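Local structure of austinoid biosynthesis clusters protein H (5X9K) at residues 51-62 with 139-150. The protein takes part, as a homodimeric isomerase of the trt14 family, in the fungal biosynthesis of the meroterpenoids austinol and dehydroaustinol. Sequence-based numbering, arbitrary orientation.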
ATOM      1  N   PHE A  51      -3.426 -20.444  -6.688  1.00 18.95           N
ATOM      2  CA  PHE A  51      -3.889 -19.325  -7.493  1.00 23.26           C
ATOM      3  C   PHE A  51      -2.749 -18.451  -8.005  1.00 21.27           C
ATOM      4  O   PHE A  51      -3.010 -17.422  -8.636  1.00 22.06           O
ATOM      5  CB  PHE A  51      -4.879 -18.480  -6.686  1.00 22.49           C
ATOM      6  CG  PHE A  51      -6.322 -18.850  -6.913  1.00 26.00           C
ATOM      7  CD1 PHE A  51      -6.913 -19.884  -6.196  1.00 27.56           C
ATOM      8  CD2 PHE A  51      -7.092 -18.150  -7.832  1.00 27.43           C
ATOM      9  CE1 PHE A  51      -8.249 -20.224  -6.399  1.00 30.11           C
ATOM     10  CE2 PHE A  51      -8.430 -18.484  -8.040  1.00 32.14           C
ATOM     11  CZ  PHE A  51      -9.005 -19.525  -7.321  1.00 28.73           C
ATOM     12  N   MET A  52      -1.498 -18.831  -7.757  1.00 19.23           N
ATOM     13  CA  MET A  52      -0.332 -18.112  -8.248  1.00 16.96           C
ATOM     14  C   MET A  52       0.316 -18.911  -9.377  1.00 21.42           C
ATOM     15  O   MET A  52       0.515 -20.126  -9.250  1.00 19.94           O
ATOM     16  CB  MET A  52       0.666 -17.865  -7.111  1.00 20.61           C
ATOM     17  CG  MET A  52       0.055 -17.081  -5.974  1.00 21.23           C
ATOM     18  SD  MET A  52       1.172 -17.052  -4.569  1.00 30.89           S
ATOM     19  CE  MET A  52       0.240 -16.215  -3.319  1.00 37.06           C
ATOM     20  N   SER A  53       0.601 -18.243 -10.496  1.00 18.79           N
ATOM     21  CA  SER A  53       1.301 -18.918 -11.575  1.00 23.37           C
ATOM     22  C   SER A  53       2.720 -19.285 -11.126  1.00 24.78           C
ATOM     23  O   SER A  53       3.257 -18.697 -10.181  1.00 23.52           O
ATOM     24  CB  SER A  53       1.322 -18.044 -12.837  1.00 21.52           C
ATOM     25  OG  SER A  53       2.107 -16.879 -12.699  1.00 24.49           O
ATOM     26  N   PRO A  54       3.330 -20.296 -11.755  1.00 23.38           N
ATOM     27  CA  PRO A  54       4.696 -20.686 -11.338  1.00 22.75           C
ATOM     28  C   PRO A  54       5.696 -19.532 -11.339  1.00 22.43           C
ATOM     29  O   PRO A  54       6.578 -19.478 -10.471  1.00 26.85           O
ATOM     30  CB  PRO A  54       5.077 -21.764 -12.365  1.00 27.54           C
ATOM     31  CG  PRO A  54       3.764 -22.322 -12.867  1.00 22.31           C
ATOM     32  CD  PRO A  54       2.782 -21.173 -12.812  1.00 25.39           C
ATOM     33  N   SER A  55       5.572 -18.601 -12.281  1.00 23.92           N
ATOM     34  CA  SER A  55       6.485 -17.470 -12.412  1.00 27.50           C
ATOM     35  C   SER A  55       6.041 -16.246 -11.614  1.00 24.80           C
ATOM     36  O   SER A  55       6.591 -15.158 -11.818  1.00 25.40           O
ATOM     37  CB  SER A  55       6.634 -17.081 -13.884  1.00 27.09           C
ATOM     38  OG  SER A  55       5.382 -16.676 -14.426  1.00 26.22           O
ATOM     39  N   CYS A  56       5.063 -16.395 -10.725  1.00 24.39           N
ATOM     40  CA  CYS A  56       4.528 -15.245 -10.006  1.00 21.11           C
ATOM     41  C   CYS A  56       5.616 -14.553  -9.195  1.00 23.92           C
ATOM     42  O   CYS A  56       6.407 -15.201  -8.499  1.00 18.72           O
ATOM     43  CB  CYS A  56       3.397 -15.690  -9.086  1.00 21.59           C
ATOM     44  SG  CYS A  56       2.524 -14.345  -8.267  1.00 18.39           S
ATOM     45  N   THR A  57       5.652 -13.227  -9.297  1.00 20.14           N
ATOM     46  CA  THR A  57       6.525 -12.382  -8.489  1.00 23.05           C
ATOM     47  C   THR A  57       5.716 -11.890  -7.296  1.00 20.51           C
ATOM     48  O   THR A  57       4.638 -11.320  -7.481  1.00 22.11           O
ATOM     49  CB  THR A  57       7.028 -11.189  -9.307  1.00 26.65           C
ATOM     50  OG1 THR A  57       7.756 -11.648 -10.460  1.00 28.57           O
ATOM     51  CG2 THR A  57       7.927 -10.288  -8.463  1.00 25.27           C
ATOM     52  N   LEU A  58       6.209 -12.130  -6.082  1.00 16.67           N
ATOM     53  CA  LEU A  58       5.617 -11.527  -4.891  1.00 20.87           C
ATOM     54  C   LEU A  58       6.461 -10.326  -4.485  1.00 22.78           C
ATOM     55  O   LEU A  58       7.675 -10.454  -4.315  1.00 22.37           O
ATOM     56  CB  LEU A  58       5.522 -12.530  -3.739  1.00 20.61           C
ATOM     57  CG  LEU A  58       4.560 -13.696  -3.979  1.00 21.54           C
ATOM     58  CD1 LEU A  58       5.239 -14.859  -4.689  1.00 25.99           C
ATOM     59  CD2 LEU A  58       3.916 -14.149  -2.696  1.00 25.60           C
ATOM     60  N   ARG A  59       5.826  -9.160  -4.358  1.00 16.15           N
ATOM     61  CA  ARG A  59       6.516  -7.931  -3.981  1.00 23.53           C
ATOM     62  C   ARG A  59       5.958  -7.456  -2.650  1.00 21.58           C
ATOM     63  O   ARG A  59       4.738  -7.320  -2.504  1.00 18.49           O
ATOM     64  CB  ARG A  59       6.331  -6.831  -5.025  1.00 24.84           C
ATOM     65  CG  ARG A  59       6.483  -7.274  -6.440  1.00 26.28           C
ATOM     66  CD  ARG A  59       6.208  -6.114  -7.384  1.00 28.55           C
ATOM     67  NE  ARG A  59       6.358  -6.554  -8.760  1.00 26.62           N
ATOM     68  CZ  ARG A  59       7.373  -6.234  -9.553  1.00 36.17           C
ATOM     69  NH1 ARG A  59       8.348  -5.430  -9.124  1.00 31.35           N
ATOM     70  NH2 ARG A  59       7.399  -6.712 -10.790  1.00 39.34           N
ATOM     71  N   SER A  60       6.836  -7.170  -1.694  1.00 20.27           N
ATOM     72  CA  SER A  60       6.400  -6.839  -0.342  1.00 17.96           C
ATOM     73  C   SER A  60       7.025  -5.522   0.089  1.00 20.38           C
ATOM     74  O   SER A  60       8.254  -5.408   0.153  1.00 20.26           O
ATOM     75  CB  SER A  60       6.772  -7.953   0.637  1.00 28.07           C
ATOM     76  OG  SER A  60       6.152  -9.162   0.232  1.00 31.15           O
ATOM     77  N   PHE A  61       6.176  -4.561   0.405  1.00 16.75           N
ATOM     78  CA  PHE A  61       6.561  -3.201   0.782  1.00 17.59           C
ATOM     79  C   PHE A  61       5.840  -2.828   2.072  1.00 15.58           C
ATOM     80  O   PHE A  61       4.894  -3.503   2.471  1.00 14.56           O
ATOM     81  CB  PHE A  61       6.196  -2.248  -0.360  1.00 14.77           C
ATOM     82  CG  PHE A  61       6.973  -2.512  -1.595  1.00 18.87           C
ATOM     83  CD1 PHE A  61       8.322  -2.182  -1.646  1.00 17.70           C
ATOM     84  CD2 PHE A  61       6.391  -3.147  -2.686  1.00 16.63           C
ATOM     85  CE1 PHE A  61       9.069  -2.430  -2.789  1.00 19.70           C
ATOM     86  CE2 PHE A  61       7.138  -3.414  -3.826  1.00 18.32           C
ATOM     87  CZ  PHE A  61       8.482  -3.054  -3.872  1.00 21.10           C
ATOM     88  N   PRO A  62       6.306  -1.775   2.773  1.00 17.40           N
ATOM     89  CA  PRO A  62       7.435  -0.868   2.531  1.00 19.10           C
ATOM     90  C   PRO A  62       8.777  -1.583   2.530  1.00 20.45           C
ATOM     91  O   PRO A  62       8.898  -2.657   3.129  1.00 22.21           O
ATOM     92  CB  PRO A  62       7.386   0.114   3.721  1.00 21.89           C
ATOM     93  CG  PRO A  62       6.080  -0.108   4.399  1.00 20.45           C
ATOM     94  CD  PRO A  62       5.652  -1.509   4.070  1.00 17.52           C
ATOM     95  N   THR A 139      -6.876 -16.671 -14.985  1.00 21.68           N
ATOM     96  CA  THR A 139      -7.025 -17.782 -14.054  1.00 24.82           C
ATOM     97  C   THR A 139      -6.121 -17.704 -12.828  1.00 21.51           C
ATOM     98  O   THR A 139      -6.379 -18.416 -11.849  1.00 19.51           O
ATOM     99  CB  THR A 139      -6.744 -19.119 -14.767  1.00 24.19           C
ATOM    100  OG1 THR A 139      -5.437 -19.084 -15.359  1.00 21.78           O
ATOM    101  CG2 THR A 139      -7.777 -19.376 -15.859  1.00 26.18           C
ATOM    102  N   MET A 140      -5.063 -16.896 -12.857  1.00 19.35           N
ATOM    103  CA  MET A 140      -4.096 -16.924 -11.766  1.00 20.39           C
ATOM    104  C   MET A 140      -3.432 -15.562 -11.575  1.00 19.10           C
ATOM    105  O   MET A 140      -3.383 -14.733 -12.482  1.00 19.02           O
ATOM    106  CB  MET A 140      -3.039 -18.005 -12.010  1.00 22.66           C
ATOM    107  CG  MET A 140      -3.520 -19.446 -11.717  1.00 23.56           C
ATOM    108  SD  MET A 140      -2.145 -20.565 -11.869  1.00 34.06           S
ATOM    109  CE  MET A 140      -1.732 -20.275 -13.586  1.00 29.00           C
ATOM    110  N   VAL A 141      -2.942 -15.330 -10.360  1.00 15.38           N
ATOM    111  CA  VAL A 141      -2.158 -14.136 -10.067  1.00 14.78           C
ATOM    112  C   VAL A 141      -0.725 -14.373 -10.521  1.00 17.22           C
ATOM    113  O   VAL A 141      -0.090 -15.354 -10.112  1.00 17.62           O
ATOM    114  CB  VAL A 141      -2.203 -13.805  -8.560  1.00 16.69           C
ATOM    115  CG1 VAL A 141      -1.274 -12.621  -8.242  1.00 14.87           C
ATOM    116  CG2 VAL A 141      -3.627 -13.503  -8.109  1.00 17.07           C
ATOM    117  N   GLU A 142      -0.207 -13.480 -11.369  1.00 15.44           N
ATOM    118  CA  GLU A 142       1.182 -13.564 -11.809  1.00 16.87           C
ATOM    119  C   GLU A 142       2.059 -12.451 -11.261  1.00 17.51           C
ATOM    120  O   GLU A 142       3.278 -12.514 -11.420  1.00 18.33           O
ATOM    121  CB  GLU A 142       1.268 -13.567 -13.348  1.00 19.74           C
ATOM    122  CG  GLU A 142       0.753 -12.303 -14.023  1.00 19.28           C
ATOM    123  CD  GLU A 142       0.832 -12.368 -15.544  1.00 24.56           C
ATOM    124  OE1 GLU A 142       0.954 -13.488 -16.103  1.00 23.33           O
ATOM    125  OE2 GLU A 142       0.767 -11.295 -16.178  1.00 22.91           O
ATOM    126  N   ASP A 143       1.481 -11.441 -10.623  1.00 17.76           N
ATOM    127  CA  ASP A 143       2.274 -10.487  -9.859  1.00 20.33           C
ATOM    128  C   ASP A 143       1.451 -10.085  -8.646  1.00 17.58           C
ATOM    129  O   ASP A 143       0.306  -9.656  -8.782  1.00 17.81           O
ATOM    130  CB  ASP A 143       2.666  -9.279 -10.709  1.00 18.34           C
ATOM    131  CG  ASP A 143       3.834  -8.493 -10.106  1.00 26.34           C
ATOM    132  OD1 ASP A 143       3.655  -7.859  -9.043  1.00 23.42           O
ATOM    133  OD2 ASP A 143       4.941  -8.525 -10.690  1.00 29.08           O
ATOM    134  N   PHE A 144       2.020 -10.276  -7.463  1.00 16.42           N
ATOM    135  CA  PHE A 144       1.333 -10.122  -6.179  1.00 16.28           C
ATOM    136  C   PHE A 144       2.107  -9.046  -5.419  1.00 16.99           C
ATOM    137  O   PHE A 144       3.119  -9.338  -4.777  1.00 14.53           O
ATOM    138  CB  PHE A 144       1.298 -11.470  -5.434  1.00 15.90           C
ATOM    139  CG  PHE A 144       0.682 -11.424  -4.055  1.00 15.14           C
ATOM    140  CD1 PHE A 144      -0.079 -10.334  -3.619  1.00 13.08           C
ATOM    141  CD2 PHE A 144       0.853 -12.497  -3.193  1.00 19.89           C
ATOM    142  CE1 PHE A 144      -0.625 -10.314  -2.349  1.00 16.26           C
ATOM    143  CE2 PHE A 144       0.290 -12.490  -1.916  1.00 22.46           C
ATOM    144  CZ  PHE A 144      -0.444 -11.392  -1.495  1.00 19.52           C
ATOM    145  N   PHE A 145       1.635  -7.800  -5.529  1.00 14.38           N
ATOM    146  CA  PHE A 145       2.173  -6.662  -4.786  1.00 15.79           C
ATOM    147  C   PHE A 145       1.378  -6.519  -3.495  1.00 15.12           C
ATOM    148  O   PHE A 145       0.144  -6.552  -3.514  1.00 13.79           O
ATOM    149  CB  PHE A 145       2.082  -5.385  -5.645  1.00 12.41           C
ATOM    150  CG  PHE A 145       2.324  -4.069  -4.902  1.00 16.44           C
ATOM    151  CD1 PHE A 145       1.351  -3.511  -4.075  1.00 13.13           C
ATOM    152  CD2 PHE A 145       3.489  -3.347  -5.120  1.00 18.49           C
ATOM    153  CE1 PHE A 145       1.568  -2.264  -3.432  1.00 14.03           C
ATOM    154  CE2 PHE A 145       3.709  -2.115  -4.485  1.00 15.95           C
ATOM    155  CZ  PHE A 145       2.747  -1.581  -3.640  1.00 15.59           C
ATOM    156  N   GLN A 146       2.071  -6.379  -2.379  1.00 13.77           N
ATOM    157  CA  GLN A 146       1.390  -5.987  -1.153  1.00 12.26           C
ATOM    158  C   GLN A 146       2.161  -4.879  -0.465  1.00 16.16           C
ATOM    159  O   GLN A 146       3.395  -4.862  -0.476  1.00 15.47           O
ATOM    160  CB  GLN A 146       1.193  -7.168  -0.211  1.00 15.79           C
ATOM    161  CG  GLN A 146       2.414  -7.639   0.495  1.00 21.09           C
ATOM    162  CD  GLN A 146       2.092  -8.789   1.407  1.00 29.27           C
ATOM    163  OE1 GLN A 146       1.537  -8.596   2.490  1.00 29.06           O
ATOM    164  NE2 GLN A 146       2.408 -10.000   0.964  1.00 25.50           N
ATOM    165  N   PHE A 147       1.421  -3.922   0.075  1.00 12.38           N
ATOM    166  CA  PHE A 147       1.987  -2.829   0.851  1.00 13.32           C
ATOM    167  C   PHE A 147       1.373  -2.999   2.224  1.00 11.27           C
ATOM    168  O   PHE A 147       0.157  -2.843   2.387  1.00 12.90           O
ATOM    169  CB  PHE A 147       1.674  -1.466   0.231  1.00 13.79           C
ATOM    170  CG  PHE A 147       2.477  -0.320   0.822  1.00 12.98           C
ATOM    171  CD1 PHE A 147       2.250   0.107   2.118  1.00 14.59           C
ATOM    172  CD2 PHE A 147       3.437   0.336   0.054  1.00 14.95           C
ATOM    173  CE1 PHE A 147       2.977   1.163   2.655  1.00 16.46           C
ATOM    174  CE2 PHE A 147       4.176   1.408   0.579  1.00 13.78           C
ATOM    175  CZ  PHE A 147       3.933   1.816   1.892  1.00 15.67           C
ATOM    176  N   ALA A 148       2.204  -3.375   3.192  1.00 15.09           N
ATOM    177  CA  ALA A 148       1.725  -3.827   4.485  1.00 17.08           C
ATOM    178  C   ALA A 148       1.648  -2.671   5.474  1.00 14.97           C
ATOM    179  O   ALA A 148       2.267  -1.615   5.296  1.00 14.24           O
ATOM    180  CB  ALA A 148       2.641  -4.919   5.036  1.00 18.67           C
ATOM    181  N   ASP A 149       0.840  -2.884   6.507  1.00 13.73           N
ATOM    182  CA  ASP A 149       0.791  -2.034   7.698  1.00 14.16           C
ATOM    183  C   ASP A 149       1.882  -2.553   8.628  1.00 12.85           C
ATOM    184  O   ASP A 149       1.672  -3.461   9.426  1.00 14.53           O
ATOM    185  CB  ASP A 149      -0.600  -2.098   8.321  1.00 12.39           C
ATOM    186  CG  ASP A 149      -0.682  -1.429   9.694  1.00 17.10           C
ATOM    187  OD1 ASP A 149       0.218  -0.651  10.059  1.00 15.10           O
ATOM    188  OD2 ASP A 149      -1.672  -1.689  10.394  1.00 16.32           O
ATOM    189  N   SER A 150       3.076  -1.977   8.511  1.00 14.49           N
ATOM    190  CA  SER A 150       4.219  -2.527   9.232  1.00 15.26           C
ATOM    191  C   SER A 150       4.051  -2.420  10.746  1.00 14.32           C
ATOM    192  O   SER A 150       4.547  -3.280  11.484  1.00 15.00           O
ATOM    193  CB  SER A 150       5.496  -1.810   8.799  1.00 15.45           C
ATOM    194  OG  SER A 150       5.801  -2.072   7.441  1.00 16.10           O
TER
HETATM  195  O   HOH W   1       1.824 -16.130 -15.521  1.00 28.27           O
HETATM  196  O   HOH W   2       5.781 -12.178 -13.319  1.00 33.37           O
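Thr-57 to Phe-61 and Asp-143 to Phe-147 pair in parallel register within a curved mixed sheet, consistent with the NTF2-like alpha+beta fold of trt14 isomerases: a worked example of a strand pair with one face on the chain's own helix 26-38 and the other on the second subunit. Backbone bonds pass back and forth: Phe-144 N donates to Thr-57 O (2.8 Å), Arg-59 N to Phe-144 O (2.7 Å), and the series runs on to Ala-148 N with Phe-61 O. Earlier, Val-141 N and O bond to Phe-51 O and Ser-53 N. Segment 51-62 then turns a corner through a type I turn, Ser-53 to Cys-56, while the other strand bulges at Glu-142 and Asp-143 opposite Gln-133; Thr-57 N still bonds to Glu-142 O there.

Leu-58 and Phe-144 share one face, with Ser-60 and Gln-146 farther along. From before the corner, the extended Met-52 brings CE to 3.8 Å from Phe-144 CD2, and Leu-58 CD2 presses on the same atom; Phe-36 of helix 26-38 meets this ring edge-to-face. On the other face the Phe-61 and Phe-145 rings lie obliquely, planes 36° apart, and His-112 of the second subunit packs edge-to-face against both.

One salt bridge joins the strands. Arg-59 meets the Asp-143 carboxylate side-on and nearly coplanar: NE reaches OD1 at 3.0 Å, while Asp-143 OD2 accepts from both NE and NH2 of Arg-59, each at 3.1 Å.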